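Local coordinates for protein cystathionine gamma-synthase (Xanthomonas oryzae pv. oryzae KACC 10331, PDB 6LD7) that probably catalyses the pyridoxal-phosphate-dependent formation of cystathionine in methionine biosynthesis, at residues 74-78 / 190-196. The protein carries 1 engineered substitution. Residues are numbered along the deposited sequence; the frame is centred on the assembly and turned at random.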
ATOM      1  N   GLU C  74      17.080 -17.570  -8.074  1.00 30.11           N
ATOM      2  CA  GLU C  74      18.526 -17.359  -7.819  1.00 31.08           C
ATOM      3  C   GLU C  74      18.933 -17.945  -6.454  1.00 31.72           C
ATOM      4  O   GLU C  74      19.929 -18.619  -6.393  1.00 31.28           O
ATOM      5  CB  GLU C  74      18.952 -15.910  -7.924  1.00 36.49           C
ATOM      6  CG  GLU C  74      20.477 -15.776  -7.695  1.00 50.35           C
ATOM      7  CD  GLU C  74      21.049 -14.366  -7.854  1.00 64.29           C
ATOM      8  OE1 GLU C  74      20.258 -13.436  -8.170  1.00 67.97           O
ATOM      9  OE2 GLU C  74      22.281 -14.170  -7.634  1.00 79.31           O
ATOM     10  N   LEU C  75      18.217 -17.757  -5.376  1.00 30.08           N
ATOM     11  CA  LEU C  75      18.562 -18.344  -4.058  1.00 29.01           C
ATOM     12  C   LEU C  75      18.423 -19.857  -4.114  1.00 27.78           C
ATOM     13  O   LEU C  75      19.182 -20.501  -3.435  1.00 27.81           O
ATOM     14  CB  LEU C  75      17.568 -17.848  -3.012  1.00 32.61           C
ATOM     15  CG  LEU C  75      17.915 -16.628  -2.175  1.00 42.76           C
ATOM     16  CD1 LEU C  75      18.967 -15.757  -2.771  1.00 48.24           C
ATOM     17  CD2 LEU C  75      16.661 -15.862  -1.744  1.00 39.41           C
ATOM     18  N   GLU C  76      17.432 -20.433  -4.800  1.00 27.12           N
ATOM     19  CA  GLU C  76      17.268 -21.903  -4.795  1.00 29.33           C
ATOM     20  C   GLU C  76      18.206 -22.554  -5.848  1.00 31.38           C
ATOM     21  O   GLU C  76      18.345 -23.742  -5.839  1.00 29.10           O
ATOM     22  CB  GLU C  76      15.812 -22.291  -4.967  1.00 29.33           C
ATOM     23  CG  GLU C  76      14.934 -22.042  -3.763  1.00 30.59           C
ATOM     24  CD  GLU C  76      15.055 -23.032  -2.583  1.00 34.70           C
ATOM     25  OE1 GLU C  76      16.060 -23.843  -2.468  1.00 32.28           O
ATOM     26  OE2 GLU C  76      14.227 -22.896  -1.673  1.00 35.77           O
ATOM     27  N   GLY C  77      18.771 -21.810  -6.781  1.00 30.80           N
ATOM     28  CA  GLY C  77      19.584 -22.325  -7.900  1.00 26.61           C
ATOM     29  C   GLY C  77      18.707 -22.850  -8.999  1.00 31.26           C
ATOM     30  O   GLY C  77      19.062 -23.854  -9.594  1.00 30.25           O
ATOM     31  N   GLY C  78      17.529 -22.280  -9.278  1.00 30.34           N
ATOM     32  CA  GLY C  78      16.697 -22.876 -10.341  1.00 30.38           C
ATOM     33  C   GLY C  78      16.634 -22.033 -11.607  1.00 30.24           C
ATOM     34  O   GLY C  78      17.147 -20.962 -11.611  1.00 30.72           O
ATOM     35  N   PRO C 190      15.327 -20.884   1.592  1.00 29.60           N
ATOM     36  CA  PRO C 190      16.463 -21.130   0.732  1.00 26.64           C
ATOM     37  C   PRO C 190      17.787 -20.753   1.366  1.00 28.87           C
ATOM     38  O   PRO C 190      18.815 -21.235   0.910  1.00 30.78           O
ATOM     39  CB  PRO C 190      16.237 -20.230  -0.464  1.00 30.75           C
ATOM     40  CG  PRO C 190      14.755 -19.851  -0.379  1.00 31.23           C
ATOM     41  CD  PRO C 190      14.421 -19.825   1.084  1.00 29.61           C
ATOM     42  N   ALA C 191      17.788 -19.913   2.386  1.00 27.71           N
ATOM     43  CA  ALA C 191      19.073 -19.542   3.013  1.00 27.13           C
ATOM     44  C   ALA C 191      19.640 -20.758   3.768  1.00 29.43           C
ATOM     45  O   ALA C 191      20.795 -20.714   4.082  1.00 31.30           O
ATOM     46  CB  ALA C 191      18.840 -18.412   3.989  1.00 29.93           C
ATOM     47  N   LEU C 192      18.821 -21.694   4.238  1.00 27.23           N
ATOM     48  CA  LEU C 192      19.271 -22.816   5.122  1.00 28.01           C
ATOM     49  C   LEU C 192      19.275 -24.201   4.440  1.00 28.14           C
ATOM     50  O   LEU C 192      19.900 -25.117   4.960  1.00 27.19           O
ATOM     51  CB  LEU C 192      18.405 -22.795   6.385  1.00 27.35           C
ATOM     52  CG  LEU C 192      18.627 -21.610   7.300  1.00 27.33           C
ATOM     53  CD1 LEU C 192      17.813 -21.716   8.582  1.00 26.64           C
ATOM     54  CD2 LEU C 192      20.121 -21.411   7.569  1.00 29.87           C
ATOM     55  N   GLN C 193      18.684 -24.335   3.261  1.00 27.72           N
ATOM     56  CA  GLN C 193      18.563 -25.639   2.584  1.00 27.89           C
ATOM     57  C   GLN C 193      18.232 -25.346   1.140  1.00 26.03           C
ATOM     58  O   GLN C 193      17.247 -24.523   0.858  1.00 24.44           O
ATOM     59  CB  GLN C 193      17.513 -26.548   3.276  1.00 25.85           C
ATOM     60  CG  GLN C 193      17.400 -27.925   2.685  1.00 25.84           C
ATOM     61  CD  GLN C 193      16.384 -28.741   3.445  1.00 28.34           C
ATOM     62  OE1 GLN C 193      15.111 -28.584   3.283  1.00 29.66           O
ATOM     63  NE2 GLN C 193      16.915 -29.660   4.241  1.00 20.61           N
ATOM     64  N   LYS C 194      18.931 -26.048   0.283  1.00 25.46           N
ATOM     65  CA  LYS C 194      18.810 -25.935  -1.183  1.00 28.03           C
ATOM     66  C   LYS C 194      18.553 -27.292  -1.819  1.00 29.00           C
ATOM     67  O   LYS C 194      19.453 -27.942  -2.374  1.00 29.47           O
ATOM     68  CB  LYS C 194      20.060 -25.285  -1.736  1.00 29.42           C
ATOM     69  CG  LYS C 194      20.235 -23.824  -1.338  1.00 35.44           C
ATOM     70  CD  LYS C 194      21.521 -23.183  -1.896  1.00 35.64           C
ATOM     71  CE  LYS C 194      21.493 -23.257  -3.413  1.00 38.94           C
ATOM     72  NZ  LYS C 194      22.576 -22.428  -3.991  1.00 42.89           N
ATOM     73  N   PRO C 195      17.275 -27.709  -1.855  1.00 29.03           N
ATOM     74  CA  PRO C 195      16.926 -29.026  -2.365  1.00 28.94           C
ATOM     75  C   PRO C 195      17.304 -29.260  -3.830  1.00 30.64           C
ATOM     76  O   PRO C 195      17.614 -30.435  -4.217  1.00 30.66           O
ATOM     77  CB  PRO C 195      15.430 -29.134  -2.112  1.00 28.54           C
ATOM     78  CG  PRO C 195      15.203 -28.177  -0.991  1.00 28.53           C
ATOM     79  CD  PRO C 195      16.127 -27.005  -1.287  1.00 28.57           C
ATOM     80  N   LEU C 196      17.385 -28.205  -4.622  1.00 28.09           N
ATOM     81  CA  LEU C 196      17.742 -28.368  -6.064  1.00 30.31           C
ATOM     82  C   LEU C 196      19.209 -28.731  -6.152  1.00 29.93           C
ATOM     83  O   LEU C 196      19.529 -29.291  -7.148  1.00 31.66           O
ATOM     84  CB  LEU C 196      17.450 -27.138  -6.927  1.00 31.54           C
ATOM     85  CG  LEU C 196      16.014 -26.570  -6.874  1.00 34.24           C
ATOM     86  CD1 LEU C 196      15.833 -25.348  -7.800  1.00 35.65           C
ATOM     87  CD2 LEU C 196      14.973 -27.601  -7.235  1.00 31.60           C
TER
HETATM   88  O   HOH W   1      17.333 -25.421  -3.993  1.00 30.03           O
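Glu76 and Lys194 bring the backbones closest, their CA atoms 5.6 Å apart, where helix 63-76 ends and Gly77 leaves helical geometry with positive phi (80°); no direct hydrogen bond joins 74-78 to 190-196. A single water provides the polar link instead. It donates to Glu76 O at 2.7 Å and to Glu76 OE1 at a short 2.5 Å, and accepts from Leu196 N at 2.9 Å, so it ties the C-terminal turn of the helix to the start of the 3-10 segment 195-196. A bend at chi2 (-76°) brings the Glu76 carboxylate over Pro190, and the two side chains cross at about a right angle. There OE2 lies 3.4 Å from Pro190 CG, while OE1 meets Pro195 CD at the same separation. OE2 is also hydrogen-bonded to His205, and this bond and the water at OE1 would limit the rotation of the group. Apolar packing flanks this polar centre: Leu75 CB rests against Pro190 CB (3.7 Å), and Leu196 CD1 reaches Gly78 CA at 3.6 Å. The aliphatic part of Lys194 passes Leu75 O, with CE as its nearest atom; NZ has a weak, long ion pair with Asp197. Strands 202-206 and 220-224 of the seven-stranded mixed sheet of the large, fold-type I pyridoxal-phosphate domain border the contact through Val203 and Val223, which both touch Glu76 and Leu196, while helix 259-277 meets the loop at Ala191 and Leu192.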